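F21M12.9 protein (Arabidopsis thaliana, PDB 3ADG) binds double-stranded RNA and assists DICER-LIKE 1 in accurate processing of primary and precursor microRNAs, this chain being the first of its double-stranded RNA-binding domains. Local coordinates at residues Tyr16-Pro21 against Val40-Val45; Phe36-Ile41 against Ala58-Ala63. All blocks are in the same frame, centred on the assembly; numbering follows the deposited sequence.

Contact 1. Residues Tyr16-Pro21 against Val40-Val45; sequences YKLPTP and VILDGV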
loop_
_atom_site.group_PDB
_atom_site.type_symbol
_atom_site.label_atom_id
_atom_site.label_comp_id
_atom_site.label_asym_id
_atom_site.label_seq_id
_atom_site.Cartn_x
_atom_site.Cartn_y
_atom_site.Cartn_z
ATOM N N TYR A 16 0.590 -17.644 0.999
ATOM C CA TYR A 16 -0.348 -17.919 2.061
ATOM C C TYR A 16 -1.814 -18.045 1.613
ATOM O O TYR A 16 -2.707 -18.008 2.460
ATOM C CB TYR A 16 -0.163 -16.876 3.163
ATOM C CG TYR A 16 1.125 -17.067 3.893
ATOM C CD1 TYR A 16 2.274 -16.361 3.542
ATOM C CD2 TYR A 16 1.212 -17.976 4.931
ATOM C CE1 TYR A 16 3.482 -16.570 4.234
ATOM C CE2 TYR A 16 2.391 -18.192 5.619
ATOM C CZ TYR A 16 3.513 -17.486 5.282
ATOM O OH TYR A 16 4.673 -17.740 5.970
ATOM N N LYS A 17 -2.052 -18.221 0.307
ATOM C CA LYS A 17 -3.397 -18.536 -0.217
ATOM C C LYS A 17 -4.427 -17.438 0.135
ATOM O O LYS A 17 -5.582 -17.731 0.528
ATOM C CB LYS A 17 -3.847 -19.901 0.321
ATOM C CG LYS A 17 -2.948 -21.063 -0.107
ATOM C CD LYS A 17 -2.745 -21.069 -1.628
ATOM C CE LYS A 17 -4.099 -21.103 -2.407
ATOM N NZ LYS A 17 -3.913 -21.428 -3.862
ATOM N N LEU A 18 -3.979 -16.186 0.004
ATOM C CA LEU A 18 -4.816 -15.000 0.216
ATOM C C LEU A 18 -5.026 -14.289 -1.108
ATOM O O LEU A 18 -4.150 -14.347 -1.981
ATOM C CB LEU A 18 -4.090 -14.037 1.186
ATOM C CG LEU A 18 -3.519 -14.695 2.451
ATOM C CD1 LEU A 18 -2.623 -13.689 3.194
ATOM C CD2 LEU A 18 -4.672 -15.197 3.376
ATOM N N PRO A 19 -6.175 -13.585 -1.268
ATOM C CA PRO A 19 -6.333 -12.776 -2.476
ATOM C C PRO A 19 -5.230 -11.716 -2.646
ATOM O O PRO A 19 -4.659 -11.194 -1.665
ATOM C CB PRO A 19 -7.700 -12.094 -2.273
ATOM C CG PRO A 19 -8.445 -13.034 -1.356
ATOM C CD PRO A 19 -7.358 -13.490 -0.394
ATOM N N THR A 20 -4.927 -11.423 -3.905
ATOM C CA THR A 20 -4.035 -10.316 -4.247
ATOM C C THR A 20 -4.400 -9.102 -3.421
ATOM O O THR A 20 -5.598 -8.759 -3.350
ATOM C CB THR A 20 -4.126 -10.018 -5.761
ATOM O OG1 THR A 20 -3.694 -11.188 -6.480
ATOM C CG2 THR A 20 -3.245 -8.818 -6.141
ATOM N N PRO A 21 -3.386 -8.461 -2.774
ATOM C CA PRO A 21 -3.671 -7.237 -2.012
ATOM C C PRO A 21 -4.347 -6.238 -2.920
ATOM O O PRO A 21 -3.965 -6.108 -4.090
ATOM C CB PRO A 21 -2.279 -6.702 -1.626
ATOM C CG PRO A 21 -1.361 -7.885 -1.673
ATOM C CD PRO A 21 -1.958 -8.842 -2.710
ATOM N N VAL A 40 -3.690 -0.477 1.888
ATOM C CA VAL A 40 -3.673 -1.817 1.300
ATOM C C VAL A 40 -4.506 -2.731 2.178
ATOM O O VAL A 40 -4.404 -2.695 3.428
ATOM C CB VAL A 40 -2.232 -2.400 1.012
ATOM C CG1 VAL A 40 -1.447 -2.662 2.289
ATOM C CG2 VAL A 40 -2.307 -3.696 0.149
ATOM N N ILE A 41 -5.314 -3.557 1.517
ATOM C CA ILE A 41 -6.169 -4.501 2.190
ATOM C C ILE A 41 -5.764 -5.927 1.805
ATOM O O ILE A 41 -5.777 -6.298 0.618
ATOM C CB ILE A 41 -7.658 -4.227 1.897
ATOM C CG1 ILE A 41 -8.008 -2.768 2.249
ATOM C CG2 ILE A 41 -8.542 -5.196 2.666
ATOM C CD1 ILE A 41 -8.076 -1.786 1.026
ATOM N N LEU A 42 -5.395 -6.698 2.825
ATOM C CA LEU A 42 -4.938 -8.080 2.655
ATOM C C LEU A 42 -5.546 -8.960 3.737
ATOM O O LEU A 42 -5.465 -8.646 4.925
ATOM C CB LEU A 42 -3.391 -8.157 2.698
ATOM C CG LEU A 42 -2.795 -9.576 2.602
ATOM C CD1 LEU A 42 -3.072 -10.230 1.226
ATOM C CD2 LEU A 42 -1.308 -9.565 2.985
ATOM N N ASP A 43 -6.166 -10.063 3.327
ATOM C CA ASP A 43 -6.776 -10.999 4.286
ATOM C C ASP A 43 -7.660 -10.247 5.292
ATOM O O ASP A 43 -7.590 -10.512 6.495
ATOM C CB ASP A 43 -5.678 -11.794 5.014
ATOM C CG ASP A 43 -6.215 -13.039 5.724
ATOM O OD1 ASP A 43 -7.265 -13.573 5.304
ATOM O OD2 ASP A 43 -5.568 -13.482 6.697
ATOM N N GLY A 44 -8.447 -9.289 4.799
ATOM C CA GLY A 44 -9.346 -8.499 5.646
ATOM C C GLY A 44 -8.697 -7.349 6.414
ATOM O O GLY A 44 -9.402 -6.466 6.921
ATOM N N VAL A 45 -7.362 -7.371 6.508
ATOM C CA VAL A 45 -6.606 -6.440 7.346
ATOM C C VAL A 45 -6.199 -5.199 6.536
ATOM O O VAL A 45 -5.699 -5.318 5.409
ATOM C CB VAL A 45 -5.323 -7.098 7.943
ATOM C CG1 VAL A 45 -4.690 -6.142 8.982
ATOM C CG2 VAL A 45 -5.632 -8.473 8.593
HETATM O O HOH W 1 -6.533 -10.396 0.206
HETATM O O HOH W 2 -7.299 -8.047 -0.653
#

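Contact 2. Residues Phe36-Ile41 against Ala58-Ala63; sequences FQSTVI and AAEQSA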
loop_
_atom_site.group_PDB
_atom_site.type_symbol
_atom_site.label_atom_id
_atom_site.label_comp_id
_atom_site.label_asym_id
_atom_site.label_seq_id
_atom_site.Cartn_x
_atom_site.Cartn_y
_atom_site.Cartn_z
ATOM N N PHE A 36 -1.167 12.112 -1.834
ATOM C CA PHE A 36 -1.692 10.768 -1.951
ATOM C C PHE A 36 -1.351 9.978 -0.703
ATOM O O PHE A 36 -0.256 10.093 -0.159
ATOM C CB PHE A 36 -1.081 10.067 -3.187
ATOM C CG PHE A 36 -1.494 10.674 -4.510
ATOM C CD1 PHE A 36 -0.856 11.807 -5.021
ATOM C CD2 PHE A 36 -2.524 10.103 -5.260
ATOM C CE1 PHE A 36 -1.228 12.355 -6.259
ATOM C CE2 PHE A 36 -2.909 10.656 -6.492
ATOM C CZ PHE A 36 -2.285 11.774 -6.983
ATOM N N GLN A 37 -2.291 9.126 -0.320
ATOM C CA GLN A 37 -2.187 8.218 0.799
ATOM C C GLN A 37 -2.857 6.960 0.294
ATOM O O GLN A 37 -3.801 7.038 -0.510
ATOM C CB GLN A 37 -2.944 8.779 2.003
ATOM C CG GLN A 37 -2.594 8.091 3.331
ATOM C CD GLN A 37 -3.539 6.933 3.724
ATOM O OE1 GLN A 37 -4.699 6.861 3.294
ATOM N NE2 GLN A 37 -3.038 6.041 4.581
ATOM N N SER A 38 -2.395 5.810 0.753
ATOM C CA SER A 38 -3.017 4.564 0.307
ATOM C C SER A 38 -3.246 3.623 1.489
ATOM O O SER A 38 -2.497 3.630 2.464
ATOM C CB SER A 38 -2.161 3.880 -0.772
ATOM O OG SER A 38 -2.705 2.626 -1.126
ATOM N N THR A 39 -4.283 2.810 1.373
ATOM C CA THR A 39 -4.539 1.728 2.292
ATOM C C THR A 39 -4.484 0.491 1.444
ATOM O O THR A 39 -5.107 0.461 0.371
ATOM C CB THR A 39 -5.930 1.832 2.962
ATOM O OG1 THR A 39 -6.026 3.067 3.676
ATOM C CG2 THR A 39 -6.165 0.641 3.950
ATOM N N VAL A 40 -3.690 -0.477 1.888
ATOM C CA VAL A 40 -3.673 -1.817 1.300
ATOM C C VAL A 40 -4.506 -2.731 2.178
ATOM O O VAL A 40 -4.404 -2.695 3.428
ATOM C CB VAL A 40 -2.232 -2.400 1.012
ATOM C CG1 VAL A 40 -1.447 -2.662 2.289
ATOM C CG2 VAL A 40 -2.307 -3.696 0.149
ATOM N N ILE A 41 -5.314 -3.557 1.517
ATOM C CA ILE A 41 -6.169 -4.501 2.190
ATOM C C ILE A 41 -5.764 -5.927 1.805
ATOM O O ILE A 41 -5.777 -6.298 0.618
ATOM C CB ILE A 41 -7.658 -4.227 1.897
ATOM C CG1 ILE A 41 -8.008 -2.768 2.249
ATOM C CG2 ILE A 41 -8.542 -5.196 2.666
ATOM C CD1 ILE A 41 -8.076 -1.786 1.026
ATOM N N ALA A 58 3.787 5.712 -5.289
ATOM C CA ALA A 58 4.596 5.912 -4.079
ATOM C C ALA A 58 3.796 5.597 -2.777
ATOM O O ALA A 58 4.330 4.980 -1.840
ATOM C CB ALA A 58 5.174 7.343 -4.052
ATOM N N ALA A 59 2.531 6.034 -2.754
ATOM C CA ALA A 59 1.627 5.759 -1.626
ATOM C C ALA A 59 1.401 4.260 -1.474
ATOM O O ALA A 59 1.477 3.738 -0.357
ATOM C CB ALA A 59 0.290 6.508 -1.813
ATOM N N GLU A 60 1.105 3.581 -2.588
ATOM C CA GLU A 60 0.826 2.150 -2.568
ATOM C C GLU A 60 2.059 1.397 -2.063
ATOM O O GLU A 60 1.939 0.508 -1.208
ATOM C CB GLU A 60 0.418 1.674 -3.961
ATOM C CG GLU A 60 -0.941 2.251 -4.371
ATOM C CD GLU A 60 -1.339 1.849 -5.796
ATOM O OE1 GLU A 60 -0.449 1.459 -6.569
ATOM O OE2 GLU A 60 -2.540 1.906 -6.125
ATOM N N GLN A 61 3.237 1.780 -2.562
ATOM C CA GLN A 61 4.470 1.167 -2.094
ATOM C C GLN A 61 4.639 1.345 -0.580
ATOM O O GLN A 61 5.110 0.435 0.097
ATOM C CB GLN A 61 5.673 1.695 -2.832
ATOM C CG GLN A 61 5.691 1.250 -4.271
ATOM C CD GLN A 61 6.090 -0.219 -4.474
ATOM O OE1 GLN A 61 6.428 -0.945 -3.507
ATOM N NE2 GLN A 61 6.050 -0.664 -5.752
ATOM N N SER A 62 4.292 2.525 -0.067
ATOM C CA SER A 62 4.414 2.820 1.376
ATOM C C SER A 62 3.444 1.917 2.196
ATOM O O SER A 62 3.839 1.359 3.230
ATOM C CB SER A 62 4.162 4.307 1.623
ATOM O OG SER A 62 4.083 4.610 3.025
ATOM N N ALA A 63 2.217 1.778 1.701
ATOM C CA ALA A 63 1.198 0.908 2.316
ATOM C C ALA A 63 1.734 -0.543 2.367
ATOM O O ALA A 63 1.591 -1.214 3.413
ATOM C CB ALA A 63 -0.126 0.960 1.529
#

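Contact 1. Residues Tyr16-Pro21 against Val40-Val45
L18 drops its isobutyl group between L42 and D43, at the end of the contact where D43 is exposed and L18 partly so. Its CD2 methyl approaches the carboxylate carbon of D43, with 3.5 Å from L18 CD2 to D43 CG, while CD1 lies near both D43 CB and the CD1 methyl of L42. The two leucines cross at about a right angle, L18 CB standing 3.9 Å from L42 CD1. L42 CD1 also reaches backbone, 3.4 Å from P19 O; it gets there because L42 CG is anti to its own N (chi1 177°). Cutting L18 back to an alanine would remove both methyls, and is likely to leave a gap beside L42 CD1 and uncover the D43 carboxylate carbon and CB. Further along, P21 CB presses on V40 CG2 at 3.5 Å, tighter than usual van der Waals contact, and P21 CA makes a CH...O contact with I41 O. No direct hydrogen bond joins the two segments. Two waters do so instead: one donates to P19 O and accepts from D43 N, the other donates to both T20 O and I41 O, at 2.6 Å from the I41 oxygen. Behind these, K17 with positive phi ends helix 5-15 in a Schellman motif, and P21 also packs on L9 and A13 of that helix. L42 to V45 forms a type I' turn, the tight hairpin between strands 35-42 and 45-48. The arrangement belongs to the alpha-beta-beta-beta-alpha fold of the double-stranded RNA-binding domain, where the first helix leads into the sheet.

Contact 2. Residues Phe36-Ile41 against Ala58-Ala63
S38 and V40 of the central strand point at A59 and A63, one helical turn apart, where the last helix of the alpha-beta-beta-beta-alpha double-stranded RNA-binding fold lies on its antiparallel sheet. A59 and A63 turn their methyls to the strand, and the axes of strand 36-41 and helix 58-63 come within 6.6 Å and run at 40° to each other. S38 can be followed outward. Its CB sits against the helix backbone as well as a methyl: S38 CB is 3.7 Å from A59 CB, and about as far from the A59 carbonyl. From there OG swings anti to the S38 backbone N (chi1 175°) and passes alongside E60, with S38 OG 3.7 Å from E60 CG. This touch is not polar; the hydroxyl is hydrogen-bonded to E24 O on the adjoining strand 22-28, which accounts for a buried oxygen beside a helix. E60 in turn runs its extended chain past the serine, and its carboxylate, through OE1, forms salt bridges with K6 and R56, so that the acid is likely to stay charged although buried. Next to the serine, the A59 methyl also meets the beginning of the segment, 4.1 Å from F36 CB to A59 CB, before the phenylalanine ring turns away from the helix. One turn on, A63 CB rests against strand backbone, 3.7 Å from S38 O. Beyond it V40 supplies the other branch from the one that meets P21: V40 CG1 meets both the methyl and the carbonyl of A63, 3.9 Å from A63 CB and 3.5 Å from A63 O.

Overall arrangement
Strand 35-42 serves both contacts, whose centres lie about 14 Å apart. Contact 2 uses its earlier residues, sits with its centre about 3 Å from the centre of the chain, and is buried; contact 1 takes its end and the turn beyond, its centre about 11 Å from that of the chain, where the packing is partly open and waters enter. V40 is the joint: its two methyls go to different partners, one to the loop 16-21 that follows helix 5-15, the other to helix 56-71. Through this valine both helices and the loop between helix and sheet are tied to the central strand. Both contacts belong to the internal framework of one double-stranded RNA-binding domain; no RNA is present in this model.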